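Local structure of NAD-dependent epimerase/dehydratase domain-containing protein (Ruegeria pomeroyi DSS-3, 3IUS) at residues 7-12 with 30-35; 36-41 with 51-56; 122-127 with 248-253. The protein is of unknown function but probably binds an NAD-type dinucleotide, as members of the NAD-dependent epimerase/dehydratase family do. One frame throughout, in Å; residues are numbered along the deposited sequence.

Contact 1. Residues 7-12 with 30-35; sequences TLLSFG and RIIGTS. With FMT (formic acid), chain D.
L8 and S10 of strand 7-11 exchange four backbone hydrogen bonds with strand 30-35. L8 N gives to R30 O and I32 N to L8 O. S10 N gives to I32 O and T34 N to S10 O. A fifth bond extends the pairing past the strand end: G12 N donates to T34 OG1 at 3.0 Å, nearly straight at 170°. T34 holds OG1 there with chi1 at 85°, between its own N and carbonyl carbon. S35 OG donates to bound formic acid, probably from the crystallisation liquor. Packing is tight in the middle. CD1 of L9 lies 3.6 Å from CG2 of I32, and CD2 of L8 meets CG2 of I31 on the other face. The start of the pair is looser and wetter. The aliphatic part of R30 runs alongside T7, with CD 4.0 Å from T7 CG2. A water joins T7 OG1 to R30 NH1, in the plane of the guanidinium. I32 CD1 sits over one guanidinium face, and R30 NE forms a salt bridge with E50. Helix 15-24 connects the parallel strands. This is the first beta-alpha-beta unit of a Rossmann-type fold, with G12 probably opening its glycine-rich dinucleotide-binding turn.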
loop_
_atom_site.group_PDB
_atom_site.type_symbol
_atom_site.label_atom_id
_atom_site.label_comp_id
_atom_site.label_asym_id
_atom_site.label_seq_id
_atom_site.Cartn_x
_atom_site.Cartn_y
_atom_site.Cartn_z
ATOM N N THR A 7 -11.216 -15.264 -10.852
ATOM C CA THR A 7 -11.156 -14.068 -11.682
ATOM C C THR A 7 -11.111 -12.814 -10.814
ATOM O O THR A 7 -12.057 -12.515 -10.086
ATOM C CB THR A 7 -12.369 -13.992 -12.626
ATOM O OG1 THR A 7 -12.347 -15.110 -13.520
ATOM C CG2 THR A 7 -12.353 -12.696 -13.431
ATOM N N LEU A 8 -10.009 -12.078 -10.907
ATOM C CA LEU A 8 -9.799 -10.901 -10.087
ATOM C C LEU A 8 -9.949 -9.622 -10.904
ATOM O O LEU A 8 -9.306 -9.459 -11.941
ATOM C CB LEU A 8 -8.402 -10.941 -9.461
ATOM C CG LEU A 8 -7.916 -9.665 -8.767
ATOM C CD1 LEU A 8 -8.578 -9.500 -7.412
ATOM C CD2 LEU A 8 -6.399 -9.681 -8.622
ATOM N N LEU A 9 -10.801 -8.721 -10.426
ATOM C CA LEU A 9 -10.912 -7.381 -10.991
ATOM C C LEU A 9 -10.182 -6.395 -10.080
ATOM O O LEU A 9 -10.493 -6.270 -8.896
ATOM C CB LEU A 9 -12.378 -6.985 -11.167
ATOM C CG LEU A 9 -12.689 -5.570 -11.672
ATOM C CD1 LEU A 9 -11.897 -5.242 -12.932
ATOM C CD2 LEU A 9 -14.179 -5.411 -11.909
ATOM N N SER A 10 -9.199 -5.703 -10.643
ATOM C CA SER A 10 -8.315 -4.851 -9.870
ATOM C C SER A 10 -8.487 -3.401 -10.320
ATOM O O SER A 10 -8.084 -3.037 -11.427
ATOM C CB SER A 10 -6.873 -5.326 -10.078
ATOM O OG SER A 10 -5.917 -4.439 -9.531
ATOM N N PHE A 11 -9.109 -2.583 -9.473
ATOM C CA PHE A 11 -9.343 -1.174 -9.787
ATOM C C PHE A 11 -8.103 -0.362 -9.462
ATOM O O PHE A 11 -7.590 -0.420 -8.341
ATOM C CB PHE A 11 -10.529 -0.623 -8.990
ATOM C CG PHE A 11 -11.848 -1.225 -9.367
ATOM C CD1 PHE A 11 -12.615 -0.669 -10.381
ATOM C CD2 PHE A 11 -12.329 -2.337 -8.700
ATOM C CE1 PHE A 11 -13.837 -1.221 -10.727
ATOM C CE2 PHE A 11 -13.544 -2.894 -9.039
ATOM C CZ PHE A 11 -14.297 -2.340 -10.056
ATOM N N GLY A 12 -7.632 0.412 -10.430
ATOM C CA GLY A 12 -6.403 1.158 -10.249
ATOM C C GLY A 12 -5.240 0.195 -10.143
ATOM O O GLY A 12 -4.469 0.229 -9.184
ATOM N N ARG A 30 -7.275 -15.373 -13.892
ATOM C CA ARG A 30 -7.587 -14.318 -14.842
ATOM C C ARG A 30 -7.636 -12.994 -14.086
ATOM O O ARG A 30 -8.366 -12.867 -13.107
ATOM C CB ARG A 30 -8.928 -14.573 -15.526
ATOM C CG ARG A 30 -9.339 -13.457 -16.473
ATOM C CD ARG A 30 -10.765 -13.613 -16.961
ATOM N NE ARG A 30 -11.128 -12.530 -17.868
ATOM C CZ ARG A 30 -12.369 -12.098 -18.058
ATOM N NH1 ARG A 30 -13.377 -12.660 -17.405
ATOM N NH2 ARG A 30 -12.600 -11.102 -18.902
ATOM N N ILE A 31 -6.844 -12.019 -14.528
ATOM C CA ILE A 31 -6.837 -10.700 -13.902
ATOM C C ILE A 31 -7.264 -9.613 -14.887
ATOM O O ILE A 31 -6.839 -9.602 -16.046
ATOM C CB ILE A 31 -5.447 -10.328 -13.319
ATOM C CG1 ILE A 31 -4.936 -11.417 -12.371
ATOM C CG2 ILE A 31 -5.511 -8.993 -12.594
ATOM C CD1 ILE A 31 -4.223 -12.541 -13.077
ATOM N N ILE A 32 -8.117 -8.714 -14.409
ATOM C CA ILE A 32 -8.567 -7.553 -15.165
ATOM C C ILE A 32 -8.162 -6.300 -14.393
ATOM O O ILE A 32 -8.552 -6.129 -13.239
ATOM C CB ILE A 32 -10.096 -7.567 -15.322
ATOM C CG1 ILE A 32 -10.553 -8.884 -15.948
ATOM C CG2 ILE A 32 -10.574 -6.370 -16.141
ATOM C CD1 ILE A 32 -12.038 -9.132 -15.818
ATOM N N GLY A 33 -7.367 -5.432 -15.011
ATOM C CA GLY A 33 -6.875 -4.256 -14.317
ATOM C C GLY A 33 -7.311 -2.961 -14.972
ATOM O O GLY A 33 -7.255 -2.825 -16.196
ATOM N N THR A 34 -7.743 -2.004 -14.160
ATOM C CA THR A 34 -8.192 -0.721 -14.688
ATOM C C THR A 34 -7.190 0.395 -14.418
ATOM O O THR A 34 -6.400 0.336 -13.469
ATOM C CB THR A 34 -9.542 -0.298 -14.095
ATOM O OG1 THR A 34 -9.328 0.378 -12.850
ATOM C CG2 THR A 34 -10.443 -1.515 -13.873
ATOM N N SER A 35 -7.233 1.411 -15.268
ATOM C CA SER A 35 -6.484 2.641 -15.052
ATOM C C SER A 35 -7.251 3.792 -15.679
ATOM O O SER A 35 -7.978 3.603 -16.650
ATOM C CB SER A 35 -5.092 2.547 -15.669
ATOM O OG SER A 35 -4.397 3.777 -15.525
HETATM C C FMT D . -2.614 2.163 -13.297
HETATM O O1 FMT D . -2.151 3.218 -13.733
HETATM O O2 FMT D . -3.647 2.076 -12.632
HETATM O O HOH W 1 -13.739 -15.088 -15.901
#

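Contact 2. Residues 36-41 with 51-56; sequences RNPDQM and PLLWPG
This contact belongs to the second beta-alpha-beta crossover of the Rossmann-type sheet. Segment 36-41 leaves the end of strand 30-35 and enters helix 41-46. Segment 51-56 holds the end of the neighbouring parallel strand and the loop after it. No hydrogen bond joins the two segments, so apolar and face contacts do the work. M41, present as selenomethionine, packs on the strand near the start of its helix. Its chain bends at chi2 (-67°) and again at chi3. This lays SE against CB of P51 at 3.8 Å and brings CE to the carbonyl O of L52 at 3.7 Å. SE also faces CB of L53. The ring of P51 rests on the backbone of M41, with CG 3.4 Å from M41 O. Further along, L53 has CG anti to its backbone N, chi1 -172°. That sends CD1 to the start of P38, 3.8 Å from its N and 4.2 Å from its CD. The loop is shaped from within by an Asx turn. N37 OD1 accepts from D39 N at 2.9 Å, with the donor well above the carbonyl plane. The W54 side chain packs on A83 and L84 of helix 79-90. At the exposed end, R36 folds back over P55, which follows a cis peptide bond. CD of P55 lies over one guanidinium face, offset toward the rim, and P55 CG is 3.3 Å from R36 NH1.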
loop_
_atom_site.group_PDB
_atom_site.type_symbol
_atom_site.label_atom_id
_atom_site.label_comp_id
_atom_site.label_asym_id
_atom_site.label_seq_id
_atom_site.Cartn_x
_atom_site.Cartn_y
_atom_site.Cartn_z
ATOM N N ARG A 36 -7.106 4.983 -15.118
ATOM C CA ARG A 36 -7.713 6.149 -15.735
ATOM C C ARG A 36 -6.727 6.782 -16.707
ATOM O O ARG A 36 -7.067 7.705 -17.438
ATOM C CB ARG A 36 -8.176 7.157 -14.684
ATOM C CG ARG A 36 -7.086 8.013 -14.071
ATOM C CD ARG A 36 -7.729 9.198 -13.354
ATOM N NE ARG A 36 -8.934 8.779 -12.642
ATOM C CZ ARG A 36 -10.044 9.504 -12.551
ATOM N NH1 ARG A 36 -11.091 9.032 -11.888
ATOM N NH2 ARG A 36 -10.119 10.693 -13.131
ATOM N N ASN A 37 -5.506 6.264 -16.715
ATOM C CA ASN A 37 -4.473 6.761 -17.618
ATOM C C ASN A 37 -4.328 5.862 -18.839
ATOM O O ASN A 37 -3.845 4.732 -18.733
ATOM C CB ASN A 37 -3.137 6.885 -16.880
ATOM C CG ASN A 37 -2.039 7.468 -17.751
ATOM O OD1 ASN A 37 -2.210 7.643 -18.956
ATOM N ND2 ASN A 37 -0.900 7.769 -17.138
ATOM N N PRO A 38 -4.750 6.362 -20.008
ATOM C CA PRO A 38 -4.716 5.576 -21.249
ATOM C C PRO A 38 -3.310 5.103 -21.629
ATOM O O PRO A 38 -3.184 4.137 -22.381
ATOM C CB PRO A 38 -5.266 6.543 -22.306
ATOM C CG PRO A 38 -5.172 7.902 -21.697
ATOM C CD PRO A 38 -5.268 7.726 -20.217
ATOM N N ASP A 39 -2.273 5.762 -21.119
ATOM C CA ASP A 39 -0.904 5.382 -21.469
ATOM C C ASP A 39 -0.380 4.246 -20.590
ATOM O O ASP A 39 0.786 3.863 -20.689
ATOM C CB ASP A 39 0.041 6.592 -21.428
ATOM C CG ASP A 39 0.499 6.941 -20.018
ATOM O OD1 ASP A 39 1.236 7.941 -19.859
ATOM O OD2 ASP A 39 0.131 6.221 -19.066
ATOM N N GLN A 40 -1.249 3.707 -19.738
ATOM C CA GLN A 40 -0.868 2.633 -18.823
ATOM C C GLN A 40 -1.416 1.278 -19.263
ATOM O O GLN A 40 -1.186 0.266 -18.602
ATOM C CB GLN A 40 -1.345 2.942 -17.400
ATOM C CG GLN A 40 -0.667 4.138 -16.752
ATOM C CD GLN A 40 0.746 3.835 -16.289
ATOM O OE1 GLN A 40 1.019 2.761 -15.746
ATOM N NE2 GLN A 40 1.652 4.785 -16.495
HETATM N N MSE A 41 -2.146 1.261 -20.372
HETATM C CA MSE A 41 -2.753 0.025 -20.849
HETATM C C MSE A 41 -1.680 -1.029 -21.104
HETATM O O MSE A 41 -1.842 -2.197 -20.751
HETATM C CB MSE A 41 -3.570 0.283 -22.116
HETATM C CG MSE A 41 -4.687 1.316 -21.953
HETATM SE SE MSE A 41 -6.140 0.723 -20.773
HETATM C CE MSE A 41 -5.491 1.466 -19.101
ATOM N N PRO A 51 -6.251 -5.057 -19.701
ATOM C CA PRO A 51 -6.345 -3.624 -19.396
ATOM C C PRO A 51 -7.723 -3.048 -19.703
ATOM O O PRO A 51 -8.278 -3.309 -20.773
ATOM C CB PRO A 51 -5.309 -2.985 -20.337
ATOM C CG PRO A 51 -4.660 -4.121 -21.092
ATOM C CD PRO A 51 -5.572 -5.298 -20.982
ATOM N N LEU A 52 -8.260 -2.271 -18.768
ATOM C CA LEU A 52 -9.503 -1.544 -18.978
ATOM C C LEU A 52 -9.292 -0.070 -18.679
ATOM O O LEU A 52 -8.649 0.282 -17.691
ATOM C CB LEU A 52 -10.607 -2.078 -18.066
ATOM C CG LEU A 52 -11.303 -3.385 -18.426
ATOM C CD1 LEU A 52 -12.396 -3.663 -17.411
ATOM C CD2 LEU A 52 -11.880 -3.299 -19.829
ATOM N N LEU A 53 -9.844 0.790 -19.528
ATOM C CA LEU A 53 -9.809 2.222 -19.287
ATOM C C LEU A 53 -11.012 2.622 -18.438
ATOM O O LEU A 53 -12.152 2.363 -18.815
ATOM C CB LEU A 53 -9.815 2.984 -20.615
ATOM C CG LEU A 53 -9.584 4.496 -20.583
ATOM C CD1 LEU A 53 -8.262 4.832 -19.907
ATOM C CD2 LEU A 53 -9.629 5.053 -21.998
ATOM N N TRP A 54 -10.749 3.238 -17.288
ATOM C CA TRP A 54 -11.811 3.669 -16.379
ATOM C C TRP A 54 -11.335 4.828 -15.495
ATOM O O TRP A 54 -10.293 4.723 -14.848
ATOM C CB TRP A 54 -12.289 2.488 -15.524
ATOM C CG TRP A 54 -13.561 2.764 -14.790
ATOM C CD1 TRP A 54 -14.820 2.791 -15.316
ATOM C CD2 TRP A 54 -13.702 3.057 -13.396
ATOM N NE1 TRP A 54 -15.735 3.081 -14.336
ATOM C CE2 TRP A 54 -15.076 3.250 -13.147
ATOM C CE3 TRP A 54 -12.800 3.180 -12.334
ATOM C CZ2 TRP A 54 -15.569 3.558 -11.881
ATOM C CZ3 TRP A 54 -13.292 3.487 -11.077
ATOM C CH2 TRP A 54 -14.663 3.675 -10.862
ATOM N N PRO A 55 -12.097 5.938 -15.447
ATOM C CA PRO A 55 -13.409 6.247 -16.036
ATOM C C PRO A 55 -13.539 6.001 -17.533
ATOM O O PRO A 55 -12.596 6.186 -18.302
ATOM C CB PRO A 55 -13.571 7.744 -15.752
ATOM C CG PRO A 55 -12.799 7.962 -14.518
ATOM C CD PRO A 55 -11.609 7.055 -14.618
ATOM N N GLY A 56 -14.739 5.599 -17.933
ATOM C CA GLY A 56 -15.053 5.313 -19.318
ATOM C C GLY A 56 -16.258 4.395 -19.316
ATOM O O GLY A 56 -17.280 4.714 -18.706
#

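Contact 3. Residues 122-127 with 248-253; sequences TPTAAR and FYSENK
E251 reaches across to T124 and ends on it with a single carboxylate oxygen. From CB the chain leaves with CG anti to the carbonyl carbon, chi1 -67°, and continues extended. CG passes the threonine hydroxyl, 3.1 Å from T124 OG1. CD is equally near that oxygen. The tip then divides the work unevenly. OE2 takes two hydrogen bonds from the same residue, while OE1 stays 4.1 Å from T124 OG1. T124 N donates to E251 OE2 at 2.8 Å, nearly in line with the C-O bond but bent at the hydrogen (139°). T124 OG1 donates to E251 OE2 at 2.5 Å, a short bond that arrives 43° above the carboxylate plane. The two bonds together tie the threonine backbone and its hydroxyl to one carboxylate oxygen, probably of an ionised group. With an alanine here the carboxylate is gone, and T124 N and T124 OG1 would probably be left without their shared acceptor. S250 turns its OG to S247 O instead. The contact lies at the surface. T124 directly precedes A125, the N-cap of helix 126-140, and E251 belongs to the loop between helix 243-247 and strand 254-255.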
loop_
_atom_site.group_PDB
_atom_site.type_symbol
_atom_site.label_atom_id
_atom_site.label_comp_id
_atom_site.label_asym_id
_atom_site.label_seq_id
_atom_site.Cartn_x
_atom_site.Cartn_y
_atom_site.Cartn_z
ATOM N N THR A 122 -7.723 8.192 14.500
ATOM C CA THR A 122 -7.734 9.633 14.710
ATOM C C THR A 122 -6.778 10.336 13.754
ATOM O O THR A 122 -5.808 10.949 14.185
ATOM C CB THR A 122 -7.364 10.005 16.164
ATOM O OG1 THR A 122 -5.997 9.660 16.419
ATOM C CG2 THR A 122 -8.247 9.256 17.142
ATOM N N PRO A 123 -7.059 10.255 12.446
ATOM C CA PRO A 123 -6.186 10.919 11.468
ATOM C C PRO A 123 -6.149 12.424 11.714
ATOM O O PRO A 123 -7.137 13.007 12.164
ATOM C CB PRO A 123 -6.848 10.608 10.124
ATOM C CG PRO A 123 -8.258 10.186 10.455
ATOM C CD PRO A 123 -8.233 9.615 11.831
ATOM N N THR A 124 -5.020 13.058 11.427
ATOM C CA THR A 124 -4.907 14.482 11.706
ATOM C C THR A 124 -4.985 15.353 10.456
ATOM O O THR A 124 -4.965 16.576 10.553
ATOM C CB THR A 124 -3.620 14.816 12.493
ATOM O OG1 THR A 124 -2.473 14.490 11.702
ATOM C CG2 THR A 124 -3.575 14.035 13.800
ATOM N N ALA A 125 -5.078 14.729 9.287
ATOM C CA ALA A 125 -5.140 15.487 8.041
ATOM C C ALA A 125 -6.210 14.946 7.099
ATOM O O ALA A 125 -6.755 13.867 7.322
ATOM C CB ALA A 125 -3.775 15.511 7.359
ATOM N N ALA A 126 -6.506 15.703 6.047
ATOM C CA ALA A 126 -7.598 15.370 5.135
ATOM C C ALA A 126 -7.458 13.988 4.499
ATOM O O ALA A 126 -8.417 13.216 4.452
ATOM C CB ALA A 126 -7.735 16.440 4.061
ATOM N N ARG A 127 -6.261 13.679 4.009
ATOM C CA ARG A 127 -6.015 12.390 3.370
ATOM C C ARG A 127 -6.366 11.231 4.297
ATOM O O ARG A 127 -7.013 10.270 3.886
ATOM C CB ARG A 127 -4.559 12.283 2.911
ATOM C CG ARG A 127 -4.217 13.206 1.760
ATOM C CD ARG A 127 -5.002 12.838 0.505
ATOM N NE ARG A 127 -4.324 11.813 -0.288
ATOM C CZ ARG A 127 -4.942 10.958 -1.098
ATOM N NH1 ARG A 127 -4.237 10.062 -1.773
ATOM N NH2 ARG A 127 -6.263 10.986 -1.221
ATOM N N PHE A 248 3.673 15.144 6.702
ATOM C CA PHE A 248 4.164 13.783 6.913
ATOM C C PHE A 248 4.971 13.656 8.200
ATOM O O PHE A 248 5.166 12.555 8.716
ATOM C CB PHE A 248 4.989 13.308 5.717
ATOM C CG PHE A 248 4.183 13.127 4.466
ATOM C CD1 PHE A 248 3.072 12.295 4.458
ATOM C CD2 PHE A 248 4.534 13.781 3.299
ATOM C CE1 PHE A 248 2.323 12.123 3.310
ATOM C CE2 PHE A 248 3.790 13.612 2.144
ATOM C CZ PHE A 248 2.684 12.781 2.151
ATOM N N TYR A 249 5.432 14.789 8.713
ATOM C CA TYR A 249 6.205 14.817 9.945
ATOM C C TYR A 249 5.352 15.291 11.115
ATOM O O TYR A 249 5.879 15.675 12.159
ATOM C CB TYR A 249 7.428 15.725 9.781
ATOM C CG TYR A 249 8.513 15.150 8.899
ATOM C CD1 TYR A 249 9.561 14.412 9.440
ATOM C CD2 TYR A 249 8.493 15.342 7.523
ATOM C CE1 TYR A 249 10.556 13.882 8.636
ATOM C CE2 TYR A 249 9.486 14.816 6.711
ATOM C CZ TYR A 249 10.512 14.086 7.272
ATOM O OH TYR A 249 11.499 13.565 6.468
ATOM N N SER A 250 4.034 15.259 10.941
ATOM C CA SER A 250 3.120 15.753 11.968
ATOM C C SER A 250 2.459 14.616 12.737
ATOM O O SER A 250 1.698 14.856 13.668
ATOM C CB SER A 250 2.039 16.642 11.349
ATOM O OG SER A 250 1.163 15.879 10.536
ATOM N N GLU A 251 2.748 13.385 12.339
ATOM C CA GLU A 251 2.201 12.214 13.012
ATOM C C GLU A 251 3.309 11.196 13.207
ATOM O O GLU A 251 4.064 10.913 12.283
ATOM C CB GLU A 251 1.088 11.577 12.178
ATOM C CG GLU A 251 -0.157 12.421 12.032
ATOM C CD GLU A 251 -1.245 11.713 11.247
ATOM O OE1 GLU A 251 -0.910 10.891 10.368
ATOM O OE2 GLU A 251 -2.436 11.979 11.512
ATOM N N ASN A 252 3.392 10.630 14.404
ATOM C CA ASN A 252 4.410 9.632 14.682
ATOM C C ASN A 252 3.817 8.443 15.426
ATOM O O ASN A 252 3.224 8.616 16.478
ATOM C CB ASN A 252 5.542 10.253 15.494
ATOM C CG ASN A 252 6.779 9.390 15.518
ATOM O OD1 ASN A 252 7.130 8.758 14.520
ATOM N ND2 ASN A 252 7.441 9.345 16.663
ATOM N N LYS A 253 3.987 7.245 14.873
ATOM C CA LYS A 253 3.555 6.023 15.541
ATOM C C LYS A 253 4.403 4.825 15.103
ATOM O O LYS A 253 5.198 4.927 14.173
ATOM C CB LYS A 253 2.076 5.755 15.262
ATOM C CG LYS A 253 1.778 5.205 13.871
ATOM C CD LYS A 253 1.554 6.297 12.853
ATOM C CE LYS A 253 1.201 5.714 11.490
ATOM N NZ LYS A 253 1.205 6.764 10.437
#

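In the fold
Contact 1 is buried core, while contacts 2 and 3 lie at the surface. Contacts 1 and 2 share one parallel sheet and follow each other along the chain, with centres 11 Å apart. Strand 30-35 joins them: G33 O and S35 O probably accept from L52 N and W54 N. Contact 3 is remote, its centre about 30 Å from contact 1, and its segments are 121 residues apart in sequence. The chemistry changes with place. In contact 1, regular backbone pairing and aliphatic packing dominate. Contact 2 relies on prolines, a methionine (modelled as selenomethionine) and an arginine face at the sheet margin. Contact 3 depends on one carboxylate oxygen bridging two loops.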